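Local coordinates for lectin (Pleurotus ostreatus, PDB 6T1D), which binds galactose-containing sugars such as melibiose through calcium ions held in loops of its two beta-rich halves, at residues A[203-208]-A[287-292]; A[219-224]-A[280-285]; A[242-247]-A[256-261]. One frame throughout, in Å; residues are numbered along the deposited sequence.

Contact 1. Residues A[203-208]-A[287-292]; sequences WIWTSD and GPAGVI. With CA (calcium ion), chain T; GLA (alpha-D-galactopyranose), chain H.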
loop_
_atom_site.group_PDB
_atom_site.type_symbol
_atom_site.label_atom_id
_atom_site.label_comp_id
_atom_site.label_asym_id
_atom_site.label_seq_id
_atom_site.Cartn_x
_atom_site.Cartn_y
_atom_site.Cartn_z
ATOM N N TRP A 203 -0.410 -17.582 -20.061
ATOM C CA TRP A 203 0.739 -18.384 -19.685
ATOM C C TRP A 203 1.967 -17.489 -19.657
ATOM O O TRP A 203 2.282 -16.841 -20.661
ATOM C CB TRP A 203 0.940 -19.519 -20.683
ATOM C CG TRP A 203 -0.202 -20.458 -20.783
ATOM C CD1 TRP A 203 -1.279 -20.357 -21.619
ATOM C CD2 TRP A 203 -0.396 -21.647 -20.020
ATOM N NE1 TRP A 203 -2.128 -21.420 -21.427
ATOM C CE2 TRP A 203 -1.607 -22.226 -20.449
ATOM C CE3 TRP A 203 0.340 -22.284 -19.018
ATOM C CZ2 TRP A 203 -2.100 -23.402 -19.904
ATOM C CZ3 TRP A 203 -0.148 -23.451 -18.484
ATOM C CH2 TRP A 203 -1.358 -24.001 -18.925
ATOM N N ILE A 204 2.663 -17.438 -18.526
ATOM C CA ILE A 204 3.858 -16.609 -18.423
ATOM C C ILE A 204 5.046 -17.480 -18.050
ATOM O O ILE A 204 4.896 -18.600 -17.560
ATOM C CB ILE A 204 3.705 -15.480 -17.397
ATOM C CG1 ILE A 204 3.523 -16.079 -16.004
ATOM C CG2 ILE A 204 2.552 -14.554 -17.773
ATOM C CD1 ILE A 204 3.712 -15.107 -14.909
ATOM N N TRP A 205 6.240 -16.930 -18.256
ATOM C CA TRP A 205 7.484 -17.578 -17.842
ATOM C C TRP A 205 8.585 -16.530 -17.829
ATOM O O TRP A 205 8.345 -15.347 -18.099
ATOM C CB TRP A 205 7.851 -18.735 -18.764
ATOM C CG TRP A 205 8.738 -19.725 -18.123
ATOM C CD1 TRP A 205 10.082 -19.881 -18.321
ATOM C CD2 TRP A 205 8.349 -20.724 -17.179
ATOM N NE1 TRP A 205 10.553 -20.926 -17.553
ATOM C CE2 TRP A 205 9.507 -21.454 -16.839
ATOM C CE3 TRP A 205 7.137 -21.072 -16.587
ATOM C CZ2 TRP A 205 9.485 -22.508 -15.929
ATOM C CZ3 TRP A 205 7.115 -22.115 -15.682
ATOM C CH2 TRP A 205 8.285 -22.821 -15.361
ATOM N N THR A 206 9.795 -16.962 -17.475
ATOM C CA THR A 206 10.959 -16.100 -17.635
ATOM C C THR A 206 11.315 -15.981 -19.123
ATOM O O THR A 206 10.818 -16.732 -19.971
ATOM C CB THR A 206 12.134 -16.633 -16.816
ATOM O OG1 THR A 206 12.201 -18.061 -16.942
ATOM C CG2 THR A 206 11.969 -16.284 -15.342
ATOM N N SER A 207 12.183 -15.018 -19.447
ATOM C CA SER A 207 12.477 -14.720 -20.850
ATOM C C SER A 207 13.396 -15.744 -21.502
ATOM O O SER A 207 13.728 -15.576 -22.685
ATOM C CB SER A 207 13.095 -13.333 -21.003
ATOM O OG SER A 207 14.222 -13.184 -20.156
ATOM N N ASP A 208 13.879 -16.744 -20.749
ATOM C CA ASP A 208 14.575 -17.879 -21.349
ATOM C C ASP A 208 13.620 -18.862 -22.020
ATOM O O ASP A 208 14.076 -19.868 -22.569
ATOM C CB ASP A 208 15.423 -18.608 -20.301
ATOM C CG ASP A 208 14.626 -19.041 -19.091
ATOM O OD1 ASP A 208 13.442 -18.664 -18.991
ATOM O OD2 ASP A 208 15.196 -19.733 -18.218
ATOM N N GLY A 287 11.113 -29.164 -22.286
ATOM C CA GLY A 287 10.288 -28.696 -23.372
ATOM C C GLY A 287 9.571 -27.415 -23.011
ATOM O O GLY A 287 10.122 -26.532 -22.342
ATOM N N PRO A 288 8.316 -27.291 -23.448
ATOM C CA PRO A 288 7.552 -26.090 -23.129
ATOM C C PRO A 288 7.361 -25.950 -21.630
ATOM O O PRO A 288 7.322 -26.937 -20.877
ATOM C CB PRO A 288 6.214 -26.317 -23.834
ATOM C CG PRO A 288 6.488 -27.299 -24.868
ATOM C CD PRO A 288 7.547 -28.200 -24.306
ATOM N N ALA A 289 7.214 -24.697 -21.216
ATOM C CA ALA A 289 7.063 -24.319 -19.826
ATOM C C ALA A 289 6.087 -23.157 -19.734
ATOM O O ALA A 289 5.983 -22.344 -20.656
ATOM C CB ALA A 289 8.419 -23.925 -19.237
ATOM N N GLY A 290 5.389 -23.066 -18.606
ATOM C CA GLY A 290 4.461 -21.966 -18.405
ATOM C C GLY A 290 3.659 -22.096 -17.131
ATOM O O GLY A 290 3.390 -23.209 -16.683
ATOM N N VAL A 291 3.275 -20.975 -16.531
ATOM C CA VAL A 291 2.396 -20.965 -15.369
ATOM C C VAL A 291 1.280 -19.959 -15.625
ATOM O O VAL A 291 1.525 -18.886 -16.185
ATOM C CB VAL A 291 3.189 -20.652 -14.076
ATOM C CG1 VAL A 291 3.858 -19.305 -14.161
ATOM C CG2 VAL A 291 2.291 -20.701 -12.862
ATOM N N ILE A 292 0.052 -20.314 -15.248
ATOM C CA ILE A 292 -1.114 -19.470 -15.502
ATOM C C ILE A 292 -1.990 -19.419 -14.259
ATOM O O ILE A 292 -2.218 -20.442 -13.609
ATOM C CB ILE A 292 -1.909 -19.985 -16.718
ATOM C CG1 ILE A 292 -3.080 -19.070 -17.039
ATOM C CG2 ILE A 292 -2.400 -21.399 -16.491
ATOM C CD1 ILE A 292 -3.690 -19.381 -18.398
HETATM CA CA CA T . 7.445 -28.602 -19.728
HETATM C C1 GLA H . 6.206 -32.424 -23.022
HETATM C C2 GLA H . 7.061 -31.895 -21.870
HETATM C C3 GLA H . 6.240 -31.290 -20.806
HETATM C C4 GLA H . 5.311 -30.272 -21.330
HETATM C C5 GLA H . 4.467 -30.805 -22.499
HETATM C C6 GLA H . 3.669 -29.654 -23.093
HETATM O O2 GLA H . 7.820 -32.988 -21.311
HETATM O O3 GLA H . 7.145 -30.651 -19.799
HETATM O O4 GLA H . 6.067 -29.129 -21.778
HETATM O O5 GLA H . 5.294 -31.393 -23.551
HETATM O O6 GLA H . 2.904 -30.121 -24.187
#
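Trp203 lays its indole against Ile292, and the chain can be followed outward atom by atom. From CB, a torsion that sets CG anti to the carbonyl carbon and beside the backbone N (chi1 -60°) swings the ring out along the side of the neighbouring strand. CD1 and NE1, on the five-membered ring, come near Ile292 CD1. CD2 faces Ile292 CB, and CE2 is near both CD1 and CG2 of Ile292. CE3 meets the carbonyl carbon of Gly290, which lies at the ring edge, in its plane. CZ3 lies 3.6 Å from Ile292 CG2, and CH2, the far corner, 3.7 Å; CZ2 looks onto the same methyl, which sits over the six-membered ring, 11° off its normal, as a CH-pi contact. A branched aliphatic suits this spot because it can cover both rings of the indole, CG2 one and CD1 the other. The backbone at Gly290 runs so near Trp203 CE3 and Trp205 CE3 that a residue without a side chain suits the fit.

Between the aromatic residues a single antiparallel bridge joins Ile204 to Val291, where the edge strand 202-205 of one sheet meets strand 290-299 of another sheet in this beta-sandwich-like half of the lectin. Ile204 N gives a nearly straight bond to Val291 O (3.0 Å), and Val291 N returns one to Ile204 O (3.1 Å). Alongside, Ile204 CG1 packs on Val291 CG1 at 3.7 Å.

The side chain of Trp205 starts out toward the other strand, CG being anti to the backbone N (chi1 -157°). Ala289 CB lies over the centre of its six-membered ring, 3.7 Å from the centroid; a small methyl fits this flat approach. Pro288 O binds the calcium ion at 2.0 Å, as do O3 and O4 of the galactose.

Contact 2. Residues A[219-224]-A[280-285]; sequences RAFRKT and INATNG. With CA (calcium ion), chain T.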
loop_
_atom_site.group_PDB
_atom_site.type_symbol
_atom_site.label_atom_id
_atom_site.label_comp_id
_atom_site.label_asym_id
_atom_site.label_seq_id
_atom_site.Cartn_x
_atom_site.Cartn_y
_atom_site.Cartn_z
ATOM N N ARG A 219 11.733 -21.534 -11.630
ATOM C CA ARG A 219 11.673 -20.091 -11.818
ATOM C C ARG A 219 10.668 -19.498 -10.838
ATOM O O ARG A 219 9.681 -20.147 -10.479
ATOM C CB ARG A 219 11.279 -19.724 -13.264
ATOM C CG ARG A 219 12.167 -20.335 -14.343
ATOM C CD ARG A 219 13.542 -19.720 -14.292
ATOM N NE ARG A 219 14.441 -20.196 -15.333
ATOM C CZ ARG A 219 15.191 -21.279 -15.187
ATOM N NH1 ARG A 219 15.090 -21.971 -14.066
ATOM N NH2 ARG A 219 16.020 -21.678 -16.143
ATOM N N ALA A 220 10.911 -18.248 -10.429
ATOM C CA ALA A 220 10.090 -17.570 -9.436
ATOM C C ALA A 220 9.378 -16.373 -10.057
ATOM O O ALA A 220 9.891 -15.734 -10.983
ATOM C CB ALA A 220 10.921 -17.096 -8.241
ATOM N N PHE A 221 8.193 -16.076 -9.516
ATOM C CA PHE A 221 7.274 -15.054 -10.000
ATOM C C PHE A 221 6.624 -14.364 -8.814
ATOM O O PHE A 221 6.172 -15.034 -7.883
ATOM C CB PHE A 221 6.171 -15.673 -10.877
ATOM C CG PHE A 221 6.703 -16.477 -12.025
ATOM C CD1 PHE A 221 7.028 -17.809 -11.860
ATOM C CD2 PHE A 221 6.920 -15.885 -13.264
ATOM C CE1 PHE A 221 7.559 -18.548 -12.916
ATOM C CE2 PHE A 221 7.437 -16.615 -14.316
ATOM C CZ PHE A 221 7.756 -17.951 -14.141
ATOM N N ARG A 222 6.527 -13.032 -8.870
ATOM C CA ARG A 222 5.888 -12.250 -7.820
ATOM C C ARG A 222 4.859 -11.318 -8.438
ATOM O O ARG A 222 5.014 -10.862 -9.576
ATOM C CB ARG A 222 6.886 -11.397 -7.035
ATOM C CG ARG A 222 8.020 -12.176 -6.414
ATOM C CD ARG A 222 9.126 -11.260 -5.917
ATOM N NE ARG A 222 8.607 -10.207 -5.060
ATOM C CZ ARG A 222 8.374 -10.370 -3.762
ATOM N NH1 ARG A 222 8.601 -11.552 -3.194
ATOM N NH2 ARG A 222 7.902 -9.363 -3.033
ATOM N N LYS A 223 3.791 -11.065 -7.682
ATOM C CA LYS A 223 2.783 -10.057 -8.001
ATOM C C LYS A 223 2.215 -9.547 -6.689
ATOM O O LYS A 223 1.754 -10.345 -5.869
ATOM C CB LYS A 223 1.660 -10.620 -8.872
ATOM C CG LYS A 223 0.481 -9.682 -9.021
ATOM C CD LYS A 223 0.865 -8.471 -9.849
ATOM C CE LYS A 223 -0.359 -7.634 -10.222
ATOM N NZ LYS A 223 0.009 -6.553 -11.180
ATOM N N THR A 224 2.258 -8.241 -6.480
ATOM C CA THR A 224 1.747 -7.648 -5.255
ATOM C C THR A 224 0.472 -6.861 -5.523
ATOM O O THR A 224 0.378 -6.132 -6.517
ATOM C CB THR A 224 2.802 -6.742 -4.626
ATOM O OG1 THR A 224 3.950 -7.537 -4.281
ATOM C CG2 THR A 224 2.240 -6.062 -3.388
ATOM N N ILE A 280 5.178 -17.486 -6.802
ATOM C CA ILE A 280 5.102 -18.808 -7.408
ATOM C C ILE A 280 6.515 -19.323 -7.641
ATOM O O ILE A 280 7.395 -18.577 -8.077
ATOM C CB ILE A 280 4.313 -18.775 -8.737
ATOM C CG1 ILE A 280 2.932 -18.149 -8.529
ATOM C CG2 ILE A 280 4.244 -20.159 -9.374
ATOM C CD1 ILE A 280 2.128 -18.065 -9.792
ATOM N N ASN A 281 6.744 -20.581 -7.327
ATOM C CA ASN A 281 7.972 -21.252 -7.737
ATOM C C ASN A 281 7.546 -22.363 -8.687
ATOM O O ASN A 281 7.008 -23.386 -8.252
ATOM C CB ASN A 281 8.759 -21.774 -6.542
ATOM C CG ASN A 281 10.007 -22.517 -6.950
ATOM O OD1 ASN A 281 10.368 -22.557 -8.123
ATOM N ND2 ASN A 281 10.700 -23.080 -5.972
ATOM N N ALA A 282 7.756 -22.135 -9.982
ATOM C CA ALA A 282 7.387 -23.079 -11.025
ATOM C C ALA A 282 8.637 -23.754 -11.555
ATOM O O ALA A 282 9.702 -23.139 -11.624
ATOM C CB ALA A 282 6.665 -22.382 -12.171
ATOM N N THR A 283 8.511 -25.027 -11.908
ATOM C CA THR A 283 9.626 -25.802 -12.439
ATOM C C THR A 283 9.260 -26.359 -13.804
ATOM O O THR A 283 8.132 -26.821 -14.014
ATOM C CB THR A 283 10.019 -26.952 -11.509
ATOM O OG1 THR A 283 10.181 -26.456 -10.175
ATOM C CG2 THR A 283 11.331 -27.556 -11.962
ATOM N N ASN A 284 10.220 -26.331 -14.725
ATOM C CA ASN A 284 10.057 -26.934 -16.040
ATOM C C ASN A 284 10.814 -28.256 -16.080
ATOM O O ASN A 284 12.035 -28.283 -15.904
ATOM C CB ASN A 284 10.569 -26.000 -17.137
ATOM C CG ASN A 284 10.402 -26.590 -18.527
ATOM O OD1 ASN A 284 9.440 -27.315 -18.798
ATOM N ND2 ASN A 284 11.326 -26.262 -19.424
ATOM N N GLY A 285 10.097 -29.341 -16.360
ATOM C CA GLY A 285 10.766 -30.617 -16.495
ATOM C C GLY A 285 11.378 -30.850 -17.847
ATOM O O GLY A 285 12.217 -31.741 -17.993
HETATM CA CA CA T . 7.445 -28.602 -19.728
#
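Arg219, Ala220 and Phe221 run antiparallel to Ala282, Asn281 and Ile280, as neighbouring strands inside the seven-stranded antiparallel sheet of this half of the lectin. Four backbone hydrogen bonds hold the pair. Arg219 and Ala282 form a hydrogen-bonded pair, with Arg219 N 2.6 Å from Ala282 O and Ala282 N 2.8 Å from Arg219 O, each donor nearly in line with the carbonyl it meets. Phe221 and Ile280 form the next such pair: Phe221 N donates to Ile280 O at 3.0 Å, the more bent of these bonds (142° at the hydrogen), and Ile280 N to Phe221 O. Ala220 and Asn281 are the non-hydrogen-bonded pair between them, where Ala220 CA comes 3.2 Å from Ile280 O in a CA-H...O contact.

Apolar contacts gather on the face carrying Phe221, Ile280 and Ala282. With CG of Phe221 anti to the carbonyl carbon (chi1 -55°), the ring leans along the strand and its CE1 comes 4.0 Å from Ala282 CB, while Phe221 CB lies beside Ile280 CB. Ile204 and Trp205 of strand 202-205 pack on the same face, consistent with apolar residues here, Phe221 against Ile204, and with a small alanine where Trp205 meets Ala282.

Arg219 contributes its backbone and CB here, but its guanidinium leads away to a salt bridge with Asp208. Asn284, where strand 276-284 ends, suits a metal ligand because its uncharged side-chain carbonyl can offer its oxygen to the metal: OD1 binds the calcium ion at 2.5 Å.

Contact 3. Residues A[242-247]-A[256-261]; sequences DDRYTL and SGSSYT. With CA (calcium ion), chain T; GLA (alpha-D-galactopyranose), chain H; GLC (alpha-D-glucopyranose), chain B.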
loop_
_atom_site.group_PDB
_atom_site.type_symbol
_atom_site.label_atom_id
_atom_site.label_comp_id
_atom_site.label_asym_id
_atom_site.label_seq_id
_atom_site.Cartn_x
_atom_site.Cartn_y
_atom_site.Cartn_z
ATOM N N ASP A 242 3.022 -25.846 -16.227
ATOM C CA ASP A 242 3.861 -26.819 -16.921
ATOM C C ASP A 242 5.305 -26.500 -16.549
ATOM O O ASP A 242 5.879 -25.536 -17.068
ATOM C CB ASP A 242 3.620 -26.697 -18.426
ATOM C CG ASP A 242 4.550 -27.559 -19.276
ATOM O OD1 ASP A 242 5.497 -28.198 -18.764
ATOM O OD2 ASP A 242 4.319 -27.574 -20.507
ATOM N N ASP A 243 5.908 -27.333 -15.698
ATOM C CA ASP A 243 5.351 -28.630 -15.323
ATOM C C ASP A 243 4.777 -28.731 -13.923
ATOM O O ASP A 243 3.929 -29.583 -13.670
ATOM C CB ASP A 243 6.418 -29.705 -15.498
ATOM C CG ASP A 243 6.545 -30.141 -16.916
ATOM O OD1 ASP A 243 5.603 -30.812 -17.380
ATOM O OD2 ASP A 243 7.546 -29.778 -17.583
ATOM N N ARG A 244 5.230 -27.893 -12.999
ATOM C CA ARG A 244 4.679 -27.959 -11.647
ATOM C C ARG A 244 4.910 -26.610 -10.968
ATOM O O ARG A 244 5.608 -25.738 -11.494
ATOM C CB ARG A 244 5.306 -29.131 -10.874
ATOM C CG ARG A 244 6.815 -28.973 -10.615
ATOM C CD ARG A 244 7.407 -30.169 -9.853
ATOM N NE ARG A 244 7.454 -31.314 -10.764
ATOM C CZ ARG A 244 6.699 -32.406 -10.677
ATOM N NH1 ARG A 244 6.830 -33.370 -11.588
ATOM N NH2 ARG A 244 5.826 -32.542 -9.682
ATOM N N TYR A 245 4.269 -26.417 -9.819
ATOM C CA TYR A 245 4.366 -25.127 -9.153
ATOM C C TYR A 245 4.178 -25.299 -7.659
ATOM O O TYR A 245 3.570 -26.267 -7.201
ATOM C CB TYR A 245 3.311 -24.159 -9.674
ATOM C CG TYR A 245 1.924 -24.479 -9.144
ATOM C CD1 TYR A 245 1.137 -25.434 -9.760
ATOM C CD2 TYR A 245 1.406 -23.825 -8.030
ATOM C CE1 TYR A 245 -0.127 -25.735 -9.292
ATOM C CE2 TYR A 245 0.148 -24.123 -7.558
ATOM C CZ TYR A 245 -0.616 -25.081 -8.194
ATOM O OH TYR A 245 -1.876 -25.395 -7.732
ATOM N N THR A 246 4.655 -24.311 -6.906
ATOM C CA THR A 246 4.241 -24.120 -5.522
ATOM C C THR A 246 3.879 -22.655 -5.344
ATOM O O THR A 246 4.527 -21.777 -5.925
ATOM C CB THR A 246 5.319 -24.521 -4.517
ATOM O OG1 THR A 246 5.559 -25.926 -4.632
ATOM C CG2 THR A 246 4.843 -24.242 -3.101
ATOM N N LEU A 247 2.806 -22.403 -4.596
ATOM C CA LEU A 247 2.211 -21.080 -4.471
ATOM C C LEU A 247 2.368 -20.565 -3.044
ATOM O O LEU A 247 2.112 -21.297 -2.081
ATOM C CB LEU A 247 0.732 -21.138 -4.872
ATOM C CG LEU A 247 -0.144 -19.900 -4.692
ATOM C CD1 LEU A 247 0.386 -18.779 -5.530
ATOM C CD2 LEU A 247 -1.572 -20.218 -5.088
ATOM N N SER A 256 0.661 -26.926 -3.829
ATOM C CA SER A 256 1.500 -27.313 -4.950
ATOM C C SER A 256 0.694 -28.163 -5.922
ATOM O O SER A 256 -0.246 -28.859 -5.530
ATOM C CB SER A 256 2.735 -28.082 -4.457
ATOM O OG SER A 256 3.517 -27.272 -3.590
ATOM N N GLY A 257 1.087 -28.113 -7.197
ATOM C CA GLY A 257 0.458 -28.930 -8.215
ATOM C C GLY A 257 1.457 -29.309 -9.285
ATOM O O GLY A 257 2.566 -28.770 -9.349
ATOM N N SER A 258 1.030 -30.221 -10.167
ATOM C CA SER A 258 1.930 -30.741 -11.190
ATOM C C SER A 258 1.149 -31.229 -12.406
ATOM O O SER A 258 1.486 -32.250 -13.009
ATOM C CB SER A 258 2.791 -31.869 -10.632
ATOM O OG SER A 258 1.951 -32.852 -10.053
ATOM N N SER A 259 0.151 -30.462 -12.826
ATOM C CA SER A 259 -0.611 -30.760 -14.026
ATOM C C SER A 259 -0.814 -29.462 -14.768
ATOM O O SER A 259 -1.122 -28.437 -14.154
ATOM C CB SER A 259 -1.981 -31.368 -13.733
ATOM O OG SER A 259 -2.714 -31.551 -14.947
ATOM N N TYR A 260 -0.635 -29.510 -16.084
ATOM C CA TYR A 260 -0.996 -28.403 -16.950
ATOM C C TYR A 260 -2.273 -28.679 -17.721
ATOM O O TYR A 260 -2.599 -27.931 -18.647
ATOM C CB TYR A 260 0.137 -28.096 -17.917
ATOM C CG TYR A 260 0.667 -29.300 -18.660
ATOM C CD1 TYR A 260 0.029 -29.770 -19.808
ATOM C CD2 TYR A 260 1.828 -29.944 -18.244
ATOM C CE1 TYR A 260 0.525 -30.857 -20.512
ATOM C CE2 TYR A 260 2.341 -31.032 -18.945
ATOM C CZ TYR A 260 1.686 -31.484 -20.074
ATOM O OH TYR A 260 2.188 -32.573 -20.750
ATOM N N THR A 261 -2.982 -29.762 -17.372
ATOM C CA THR A 261 -4.269 -30.102 -17.947
ATOM C C THR A 261 -5.378 -30.117 -16.913
ATOM O O THR A 261 -6.552 -30.112 -17.294
ATOM C CB THR A 261 -4.218 -31.486 -18.611
ATOM O OG1 THR A 261 -3.792 -32.450 -17.646
ATOM C CG2 THR A 261 -3.208 -31.492 -19.737
HETATM CA CA CA T . 7.445 -28.602 -19.728
HETATM C C1 GLA H . 6.206 -32.424 -23.022
HETATM C C2 GLA H . 7.061 -31.895 -21.870
HETATM C C3 GLA H . 6.240 -31.290 -20.806
HETATM C C4 GLA H . 5.311 -30.272 -21.330
HETATM C C5 GLA H . 4.467 -30.805 -22.499
HETATM C C6 GLA H . 3.669 -29.654 -23.093
HETATM O O2 GLA H . 7.820 -32.988 -21.311
HETATM O O3 GLA H . 7.145 -30.651 -19.799
HETATM O O4 GLA H . 6.067 -29.129 -21.778
HETATM O O5 GLA H . 5.294 -31.393 -23.551
HETATM O O6 GLA H . 2.904 -30.121 -24.187
HETATM C C1 GLC B . 1.984 -36.764 -23.160
HETATM C C2 GLC B . 2.793 -37.836 -23.851
HETATM C C3 GLC B . 4.252 -37.743 -23.519
HETATM C C4 GLC B . 4.798 -36.377 -23.771
HETATM C C5 GLC B . 3.985 -35.302 -23.077
HETATM C C6 GLC B . 4.484 -33.979 -23.499
HETATM O O1 GLC B . 1.972 -37.011 -21.793
HETATM O O2 GLC B . 2.303 -39.136 -23.432
HETATM O O3 GLC B . 4.975 -38.690 -24.338
HETATM O O4 GLC B . 6.166 -36.317 -23.278
HETATM O O5 GLC B . 2.536 -35.394 -23.406
HETATM O O6 GLC B . 5.444 -33.510 -22.562
#
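Ser256 meets Thr246 through their hydroxyls, Ser256 OG to Thr246 OG1 at 2.7 Å; either may be the donor. The two are a non-hydrogen-bonded pair with both side chains on the same face, and small hydroxyl residues suit this exposed edge because they can satisfy one another.

At Gly257 the backbone is gripped twice, with Tyr245 N donating to Gly257 O (2.9 Å) and Gly257 N to Tyr245 O (3.1 Å). The Tyr245 ring, its CG set between the backbone N and the carbonyl carbon (chi1 75°), folds across the glycine, whose N lies above the ring face, displaced toward the rim. Tyr245 CE1 lies 3.4 Å from Gly257 CA, an approach that suits a residue with no side chain. The phenol OH is hydrogen-bonded further on, to Asp264 and Tyr266.

These pairs belong to the beta hairpin of strands 244-249 and 252-257, at the sheet's outer edge; where the hairpin begins, Asp243 and Arg244 both face Thr283 in a classic beta bulge, with a cis peptide between Asp242 and Asp243. Next along, Ser258 CB lies 3.3 Å from Arg244 NH2, and its CA approaches Asp243 O. Ser259 OG accepts from the backbone N of Thr261, an ST turn, and is also hydrogen-bonded to Val262 N.

Tyr260 then turns its ring to the aspartates. CD2 rests against Asp242 CB, Asp242 OD2 stands over one face, and Asp243 OD1 lies at the edge by CE2. Asp242 OD1 and Asp243 OD2 both bind the calcium ion, the former at 2.2 Å, and their negative charges probably help balance the metal. Hydrogen bonds from Trp347 NE1 to Asp242 OD2 and from Gly285 N to Asp243 OD2 help position the carboxylates. Galactose O3 and O4 are also ligands of the ion; Asp242 OD2 lies 2.7 Å from O4, and Tyr260 OH comes 3.4 Å from galactose C5.

Contacts 1 and 2 are buried, whereas contact 3 lies at the surface, on the outermost hairpin. All three reach the same sheet, in which strands 276-284 and 244-249 are neighbours; along the chain contact 3 lies within the loop closed by contact 2, and contact 2 within that of contact 1. The chemistry follows the place: aromatic and aliphatic packing dominates in contact 1, regular backbone pairing in contact 2, and hydroxyls, carboxylates and sugar in contact 3. Trp205 of contact 1 packs on Ala282 of contact 2, while Gly290 and Thr283 probably bond to the backbone of Asp242 and Asp243. Each contact contributes to one calcium ion, to which Gly286 adds the remaining protein ligand.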